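Long-range contacts in C2 domain protein (Ramazzottius varieornatus, PDB 7DF2), which binds calcium ions at one end of a C2-type beta sandwich and is probably a secreted protein found specifically in tardigrades: residues 48-53 / 180-185; 71-76 / 129-134; 142-147 / 173-178. One frame throughout, in Å; residues are numbered along the deposited sequence.

Contact 1: residues 48-53 / 180-185. With GLC (alpha-D-glucopyranose), chain B.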
# COMPACT_ATOMS: atom_id res chain seq x y z
N VAL A 48 0.15 -4.20 7.81
CA VAL A 48 0.18 -4.77 9.16
C VAL A 48 -0.52 -3.85 10.14
O VAL A 48 -1.45 -4.26 10.84
CB VAL A 48 1.64 -5.03 9.58
CG1 VAL A 48 1.68 -5.58 11.00
CG2 VAL A 48 2.31 -5.99 8.57
N ARG A 49 -0.09 -2.59 10.20
CA ARG A 49 -0.71 -1.63 11.11
C ARG A 49 -0.34 -0.23 10.65
O ARG A 49 0.57 -0.04 9.84
CB ARG A 49 -0.27 -1.88 12.55
CG ARG A 49 1.21 -1.73 12.77
CD ARG A 49 1.56 -1.96 14.24
NE ARG A 49 2.97 -1.69 14.44
CZ ARG A 49 3.95 -2.51 14.08
NH1 ARG A 49 3.67 -3.68 13.51
NH2 ARG A 49 5.21 -2.16 14.29
N LEU A 50 -1.07 0.75 11.18
CA LEU A 50 -0.92 2.15 10.80
C LEU A 50 -0.84 2.96 12.09
O LEU A 50 -1.76 2.89 12.91
CB LEU A 50 -2.11 2.58 9.94
CG LEU A 50 -2.26 3.86 9.10
CD1 LEU A 50 -1.63 5.04 9.73
CD2 LEU A 50 -1.79 3.69 7.65
N ASP A 51 0.24 3.73 12.25
CA ASP A 51 0.40 4.62 13.40
C ASP A 51 0.10 6.04 12.91
O ASP A 51 0.95 6.67 12.29
CB ASP A 51 1.80 4.52 13.99
CG ASP A 51 1.97 5.38 15.25
OD1 ASP A 51 0.97 5.96 15.76
OD2 ASP A 51 3.12 5.48 15.74
N THR A 52 -1.13 6.51 13.16
CA THR A 52 -1.49 7.88 12.82
C THR A 52 -0.92 8.89 13.79
O THR A 52 -0.93 10.10 13.49
CB THR A 52 -3.00 8.06 12.82
OG1 THR A 52 -3.47 7.96 14.17
CG2 THR A 52 -3.71 6.99 11.96
N GLN A 53 -0.47 8.44 14.96
CA GLN A 53 -0.10 9.30 16.08
C GLN A 53 -1.24 10.24 16.49
O GLN A 53 -1.01 11.25 17.18
CB GLN A 53 1.16 10.11 15.77
CG GLN A 53 2.34 9.25 15.30
CD GLN A 53 3.60 10.06 15.16
OE1 GLN A 53 3.69 10.94 14.31
NE2 GLN A 53 4.60 9.76 16.00
N SER A 180 4.60 9.59 10.96
CA SER A 180 3.49 8.67 10.77
C SER A 180 3.96 7.52 9.88
O SER A 180 4.55 7.76 8.82
CB SER A 180 2.30 9.40 10.13
OG SER A 180 1.20 8.52 9.98
N LYS A 181 3.70 6.28 10.30
CA LYS A 181 4.21 5.11 9.61
C LYS A 181 3.08 4.12 9.36
O LYS A 181 2.25 3.89 10.24
CB LYS A 181 5.31 4.40 10.40
CG LYS A 181 6.38 5.34 10.95
CD LYS A 181 7.42 5.70 9.91
CE LYS A 181 8.64 6.29 10.63
NZ LYS A 181 9.38 7.30 9.82
N VAL A 182 3.07 3.53 8.17
CA VAL A 182 2.31 2.32 7.90
C VAL A 182 3.33 1.19 7.82
O VAL A 182 4.38 1.34 7.19
CB VAL A 182 1.44 2.40 6.63
CG1 VAL A 182 2.27 2.50 5.38
CG2 VAL A 182 0.54 1.15 6.56
N TYR A 183 3.05 0.09 8.50
CA TYR A 183 3.96 -1.04 8.52
C TYR A 183 3.49 -2.04 7.49
O TYR A 183 2.32 -2.45 7.52
CB TYR A 183 4.04 -1.65 9.91
CG TYR A 183 4.70 -0.69 10.88
CD1 TYR A 183 3.97 0.33 11.45
CD2 TYR A 183 6.06 -0.79 11.16
CE1 TYR A 183 4.58 1.26 12.32
CE2 TYR A 183 6.67 0.12 12.03
CZ TYR A 183 5.92 1.13 12.60
OH TYR A 183 6.51 2.04 13.46
N LEU A 184 4.38 -2.41 6.58
CA LEU A 184 4.04 -3.22 5.42
C LEU A 184 4.93 -4.46 5.35
O LEU A 184 6.06 -4.46 5.83
CB LEU A 184 4.22 -2.43 4.12
CG LEU A 184 3.42 -1.14 4.00
CD1 LEU A 184 3.80 -0.41 2.72
CD2 LEU A 184 1.93 -1.47 4.03
N ARG A 185 4.40 -5.51 4.72
CA ARG A 185 5.20 -6.65 4.30
C ARG A 185 4.79 -7.02 2.89
O ARG A 185 3.64 -6.79 2.49
CB ARG A 185 4.99 -7.89 5.19
CG ARG A 185 5.26 -7.71 6.65
CD ARG A 185 5.23 -9.06 7.34
NE ARG A 185 3.97 -9.78 7.16
CZ ARG A 185 3.82 -11.08 7.42
NH1 ARG A 185 4.85 -11.79 7.86
NH2 ARG A 185 2.63 -11.67 7.25
C1 GLC B . 1.70 -8.22 17.69
C2 GLC B . 1.57 -6.78 18.21
C3 GLC B . 1.12 -5.80 17.11
C4 GLC B . 1.89 -6.04 15.81
C5 GLC B . 2.01 -7.54 15.51
C6 GLC B . 2.80 -7.80 14.24
O2 GLC B . 0.69 -6.71 19.31
O3 GLC B . 1.34 -4.47 17.54
O4 GLC B . 1.27 -5.38 14.72
O5 GLC B . 2.61 -8.19 16.62
O6 GLC B . 2.14 -8.81 13.51
O HOH W 1 4.60 3.14 15.93
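Arg49, in the conformer given, lays its guanidinium flat on the ring of Tyr183. The two residues sit on antiparallel strands 48-51 and 181-185, neighbours in one sheet of the C2 beta sandwich. CZ of Arg49 stands 3.9 Å from the centroid of the Tyr183 ring, a cation-pi stack with the planes only 16° apart. CG of Arg49 lies between its backbone N and carbonyl carbon (chi1 62°), and the extended chain beyond it carries the flat end over the ring. NH1 of Arg49 has a salt bridge to Glu169. In this conformer Arg49 NH1 also gives a weak hydrogen bond of 3.2 Å to GLC O4 of the bound glucose unit, which Glu109 holds as well.

The backbones are joined by short bonds. Val48 N donates to Tyr183 O at 2.8 Å. Tyr183 N donates to Arg49 O at 2.8 Å. Asp51 N donates to Lys181 O at 2.8 Å. Ser180 OG lies 3.0 Å from Asp51 O, and its hydrogen-bond partner is Tyr146 OH. Asp51 OD1 accepts from Gln53 N at 3.0 Å, closing an Asx turn past the strand end. Asp51 OD2 accepts from a water. On the inner face, Leu50 CD2 packs on Val182 CG2. In the conformer given, the Arg49 charge is thus met by a carboxylate and an aromatic face, while its own grip on the sugar is slight.

Contact 2: residues 71-76 / 129-134. With CA (calcium ion), chain D; CA (calcium ion), chain C.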
# COMPACT_ATOMS: atom_id res chain seq x y z
N LYS A 71 -10.30 5.85 7.39
CA LYS A 71 -10.57 5.05 6.21
C LYS A 71 -9.21 4.84 5.55
O LYS A 71 -8.54 5.82 5.19
CB LYS A 71 -11.55 5.73 5.25
CG LYS A 71 -11.84 4.88 3.99
CD LYS A 71 -12.96 5.51 3.14
CE LYS A 71 -13.20 4.69 1.87
NZ LYS A 71 -14.27 5.28 1.01
N ILE A 72 -8.80 3.59 5.43
CA ILE A 72 -7.46 3.25 4.96
C ILE A 72 -7.59 2.40 3.71
O ILE A 72 -8.28 1.38 3.73
CB ILE A 72 -6.66 2.52 6.06
CG1 ILE A 72 -6.55 3.42 7.30
CG2 ILE A 72 -5.27 2.14 5.55
CD1 ILE A 72 -5.95 2.73 8.54
N ILE A 73 -6.96 2.83 2.63
CA ILE A 73 -7.08 2.17 1.34
C ILE A 73 -5.69 1.86 0.80
O ILE A 73 -4.71 2.54 1.13
CB ILE A 73 -7.88 3.02 0.32
CG1 ILE A 73 -7.10 4.30 -0.03
CG2 ILE A 73 -9.25 3.40 0.91
CD1 ILE A 73 -7.88 5.22 -0.97
N ALA A 74 -5.59 0.81 -0.02
CA ALA A 74 -4.30 0.31 -0.47
C ALA A 74 -4.36 -0.14 -1.92
O ALA A 74 -5.41 -0.51 -2.45
CB ALA A 74 -3.81 -0.86 0.40
N PHE A 75 -3.19 -0.12 -2.57
CA PHE A 75 -3.07 -0.51 -3.97
C PHE A 75 -1.63 -0.94 -4.25
O PHE A 75 -0.70 -0.32 -3.73
CB PHE A 75 -3.48 0.65 -4.88
CG PHE A 75 -3.61 0.28 -6.33
CD1 PHE A 75 -4.77 -0.31 -6.81
CD2 PHE A 75 -2.58 0.55 -7.22
CE1 PHE A 75 -4.90 -0.64 -8.15
CE2 PHE A 75 -2.70 0.22 -8.56
CZ PHE A 75 -3.86 -0.38 -9.02
N ILE A 76 -1.46 -1.99 -5.05
CA ILE A 76 -0.14 -2.39 -5.53
C ILE A 76 0.04 -1.75 -6.90
O ILE A 76 -0.65 -2.13 -7.86
CB ILE A 76 -0.00 -3.92 -5.61
CG1 ILE A 76 -0.15 -4.57 -4.24
CG2 ILE A 76 1.32 -4.30 -6.25
CD1 ILE A 76 -0.45 -6.09 -4.29
N ARG A 129 1.18 1.35 -2.25
CA ARG A 129 0.57 2.65 -1.98
C ARG A 129 -0.51 2.47 -0.92
O ARG A 129 -1.33 1.56 -1.01
CB ARG A 129 -0.05 3.27 -3.24
CG ARG A 129 0.97 3.67 -4.30
CD ARG A 129 0.28 4.48 -5.40
NE ARG A 129 1.22 4.86 -6.44
CZ ARG A 129 1.93 5.99 -6.44
NH1 ARG A 129 1.80 6.87 -5.44
NH2 ARG A 129 2.76 6.25 -7.44
N VAL A 130 -0.50 3.35 0.09
CA VAL A 130 -1.55 3.38 1.10
C VAL A 130 -1.97 4.83 1.30
O VAL A 130 -1.13 5.73 1.33
CB VAL A 130 -1.09 2.79 2.46
CG1 VAL A 130 -2.17 2.95 3.53
CG2 VAL A 130 -0.72 1.32 2.31
N ARG A 131 -3.27 5.05 1.41
CA ARG A 131 -3.78 6.37 1.77
C ARG A 131 -4.69 6.24 2.98
O ARG A 131 -5.57 5.37 3.02
CB ARG A 131 -4.52 7.03 0.60
CG ARG A 131 -5.23 8.35 1.00
CD ARG A 131 -5.81 9.01 -0.26
NE ARG A 131 -6.56 10.23 0.03
CZ ARG A 131 -6.01 11.44 0.12
NH1 ARG A 131 -4.71 11.59 -0.05
NH2 ARG A 131 -6.77 12.49 0.38
N ALA A 132 -4.47 7.10 3.97
CA ALA A 132 -5.30 7.13 5.17
C ALA A 132 -5.91 8.51 5.31
O ALA A 132 -5.21 9.51 5.22
CB ALA A 132 -4.48 6.78 6.41
N ILE A 133 -7.22 8.56 5.54
CA ILE A 133 -7.90 9.81 5.84
C ILE A 133 -8.73 9.61 7.09
O ILE A 133 -9.11 8.49 7.44
CB ILE A 133 -8.80 10.33 4.69
CG1 ILE A 133 -9.94 9.36 4.40
CG2 ILE A 133 -8.00 10.53 3.41
CD1 ILE A 133 -11.28 9.77 4.97
N ASP A 134 -8.98 10.71 7.79
CA ASP A 134 -9.93 10.75 8.89
C ASP A 134 -11.27 11.20 8.32
O ASP A 134 -11.35 12.26 7.69
CB ASP A 134 -9.44 11.71 9.98
CG ASP A 134 -10.56 12.15 10.91
OD1 ASP A 134 -11.21 11.27 11.49
OD2 ASP A 134 -10.79 13.37 11.06
CA CA D . -13.15 12.65 12.12
CA CA C . -11.13 15.63 11.51
O HOH W 2 -8.27 6.71 2.60
O HOH W 3 -11.65 17.89 12.16
O HOH W 4 -15.33 13.36 12.85
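Arg131 O is approached by three groups, with Ile73 N the shortest at 2.9 Å. A water donates to the same oxygen at 3.0 Å. The CA of Ile72 adds a CA-H...O contact of 3.4 Å to Arg131 O. This is the pairing of antiparallel strands 71-76 and 129-134, inside one sheet of the C2 beta sandwich. The water also donates to Lys71 O at 2.8 Å and so links carbonyls of both strands.

The register is regular. Lys71 with Ile133, Ile73 with Arg131 and Phe75 with Arg129 are hydrogen-bonded pairs, each with two N-H...O bonds. Ile72 with Ala132 and Ala74 with Val130 are the non-hydrogen-bonded pairs between them.

The two faces differ. Ile72, Ala74, Val130 and Ala132 point into the sandwich, where Ile72 touches Leu50 and Ile110, and Val130 touches Met45. CG2 of Ile72, placed opposite its backbone N, crosses to Val130 CG1 at 3.8 Å. On the other face, Ile73 and Arg131 run alongside each other in the same direction, with Ile73 CG1 3.8 Å from Arg131 CB. The apolar root of the arginine does this packing. Its NH1 goes on to Asn145 OD1. CB of Arg129 lies against Phe75 O, and its guanidinium is held by Asp77 and by the carbonyls of Lys80 and Asn83.

At the end of its segment, Asp134 points its side chain away from strand 71-76 and into the calcium sites, with Asp63 and Asp136 among its fellow ligands. Both its oxygens bind one calcium ion, and OD2 is shared. Asp134 OD2 is 2.7 Å from that calcium ion (chain D) and 2.3 Å from the second (chain C).

Contact 3: residues 142-147 / 173-178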
# COMPACT_ATOMS: atom_id res chain seq x y z
N LYS A 142 -7.13 14.55 5.57
CA LYS A 142 -6.03 13.66 5.19
C LYS A 142 -5.11 13.36 6.36
O LYS A 142 -4.66 14.27 7.08
CB LYS A 142 -5.24 14.28 4.03
CG LYS A 142 -4.00 13.47 3.62
CD LYS A 142 -3.12 14.28 2.66
CE LYS A 142 -1.98 13.45 2.12
NZ LYS A 142 -1.16 14.24 1.15
N ILE A 143 -4.85 12.07 6.58
CA ILE A 143 -3.82 11.65 7.52
C ILE A 143 -2.51 11.61 6.77
O ILE A 143 -1.61 12.42 7.04
CB ILE A 143 -4.17 10.31 8.20
CG1 ILE A 143 -5.40 10.53 9.08
CG2 ILE A 143 -3.02 9.82 9.06
CD1 ILE A 143 -6.08 9.27 9.49
N ASP A 144 -2.38 10.72 5.79
CA ASP A 144 -1.20 10.76 4.93
C ASP A 144 -1.36 9.80 3.77
O ASP A 144 -2.25 8.94 3.75
CB ASP A 144 0.10 10.45 5.68
CG ASP A 144 1.22 11.43 5.34
OD1 ASP A 144 1.27 11.86 4.17
OD2 ASP A 144 2.03 11.79 6.24
N ASN A 145 -0.48 9.98 2.78
CA ASN A 145 -0.18 9.00 1.75
C ASN A 145 1.15 8.34 2.08
O ASN A 145 2.07 9.00 2.58
CB ASN A 145 -0.11 9.63 0.36
CG ASN A 145 -1.43 10.23 -0.10
OD1 ASN A 145 -2.51 9.74 0.23
ND2 ASN A 145 -1.36 11.30 -0.90
N TYR A 146 1.27 7.05 1.81
CA TYR A 146 2.47 6.28 2.12
C TYR A 146 2.86 5.49 0.89
O TYR A 146 2.00 4.85 0.28
CB TYR A 146 2.21 5.32 3.30
CG TYR A 146 1.57 5.96 4.51
CD1 TYR A 146 0.19 6.17 4.56
CD2 TYR A 146 2.34 6.34 5.61
CE1 TYR A 146 -0.40 6.77 5.66
CE2 TYR A 146 1.75 6.94 6.72
CZ TYR A 146 0.39 7.16 6.74
OH TYR A 146 -0.19 7.76 7.84
N LYS A 147 4.13 5.54 0.50
CA LYS A 147 4.61 4.78 -0.66
C LYS A 147 5.93 4.12 -0.33
O LYS A 147 6.86 4.78 0.16
CB LYS A 147 4.76 5.68 -1.90
CG LYS A 147 5.26 4.94 -3.14
CD LYS A 147 5.17 5.83 -4.38
CE LYS A 147 6.35 6.80 -4.45
NZ LYS A 147 6.25 7.69 -5.64
N ALA A 173 7.20 5.52 5.78
CA ALA A 173 6.94 6.86 6.30
C ALA A 173 5.88 7.60 5.49
O ALA A 173 5.83 7.50 4.25
CB ALA A 173 8.23 7.69 6.31
N GLY A 174 5.07 8.40 6.18
CA GLY A 174 4.13 9.27 5.49
C GLY A 174 4.83 10.31 4.64
O GLY A 174 5.92 10.79 4.98
N GLU A 175 4.21 10.67 3.51
CA GLU A 175 4.82 11.65 2.62
C GLU A 175 4.82 13.05 3.24
O GLU A 175 5.77 13.82 3.05
CB GLU A 175 4.14 11.67 1.25
CG GLU A 175 2.83 12.46 1.15
CD GLU A 175 2.21 12.44 -0.26
OE1 GLU A 175 2.88 12.04 -1.24
OE2 GLU A 175 1.03 12.82 -0.39
N ASP A 176 3.78 13.39 4.00
CA ASP A 176 3.65 14.70 4.63
C ASP A 176 4.23 14.73 6.04
O ASP A 176 4.87 15.72 6.41
CB ASP A 176 2.17 15.12 4.69
CG ASP A 176 1.63 15.54 3.34
OD1 ASP A 176 2.41 15.69 2.37
OD2 ASP A 176 0.39 15.73 3.25
N ARG A 177 4.01 13.70 6.84
CA ARG A 177 4.56 13.58 8.20
C ARG A 177 5.30 12.26 8.27
O ARG A 177 4.68 11.20 8.47
CB ARG A 177 3.48 13.64 9.28
CG ARG A 177 2.94 15.00 9.63
CD ARG A 177 1.93 14.91 10.76
NE ARG A 177 2.58 15.01 12.07
CZ ARG A 177 2.74 13.98 12.91
NH1 ARG A 177 3.35 14.17 14.07
NH2 ARG A 177 2.27 12.78 12.61
N ALA A 178 6.63 12.31 8.14
CA ALA A 178 7.43 11.09 8.14
C ALA A 178 7.33 10.32 9.45
O ALA A 178 7.62 9.12 9.46
CB ALA A 178 8.90 11.42 7.83
O HOH W 5 5.39 7.88 1.51
O HOH W 6 7.88 6.35 2.33
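The Asp144 carboxylate receives two successive backbone N-H groups of the loop 173-178 on its syn lone pairs: OD1 takes Asp176 N at 2.9 Å and OD2 takes Arg177 N at 2.8 Å. Asp144 forms a classic beta bulge with Ile143 opposite Ala132, in strand 139-150, paired with strand 121-136. Its OD1 also accepts from Asn145 N on the anti lone pair, which ties the carboxylate to its own strand. The Glu175 carboxylate is met differently. Asn145 ND2 comes from above its plane to Glu175 OE2 at 2.9 Å, with the amide turned 65° against it. Lys142 NZ uses the anti lone pair of the same Glu175 OE2, at 3.0 Å. The loop leads from strand 170-173 to strand 181-190 of the other sheet.

Lys142 is extended throughout (chi1 176°), and NZ also forms a salt bridge to Asp176 OD2 at 3.0 Å. One ammonium thereby ties two acidic side chains. Replacing Asp144 with an alanine would probably leave the N-H groups of Asp176 and Arg177 without their acceptor. Glu175 N donates to Asn145 O at 2.9 Å. Tyr146 lays CD2 3.4 Å from Gly174 CA. Beyond it, a water accepts from Lys147 N and donates to Ala173 O.

Overall arrangement
Contact 2 is the most buried of the three and has no exposed residue among those that touch. Contacts 1 and 3 are partly buried, and Glu175 and Asp176 of contact 3 are exposed. Contacts 1 and 2 each pair two strands, but in different sheets. The sheets pack face to face, with Leu184 of contact 1 on Val130 of contact 2. Contact 3 bridges the two sheets: residues 142-147 neighbour residues 129-134 in one, and residues 173-178 lead into strand 181-190 of the other. Ser180 O probably accepts from Gly174 N there. Regular backbone bonds and apolar packing dominate contact 2. Contact 1 adds a cation-pi stack near the sugar, while contact 3 relies on carboxylates and a lysine.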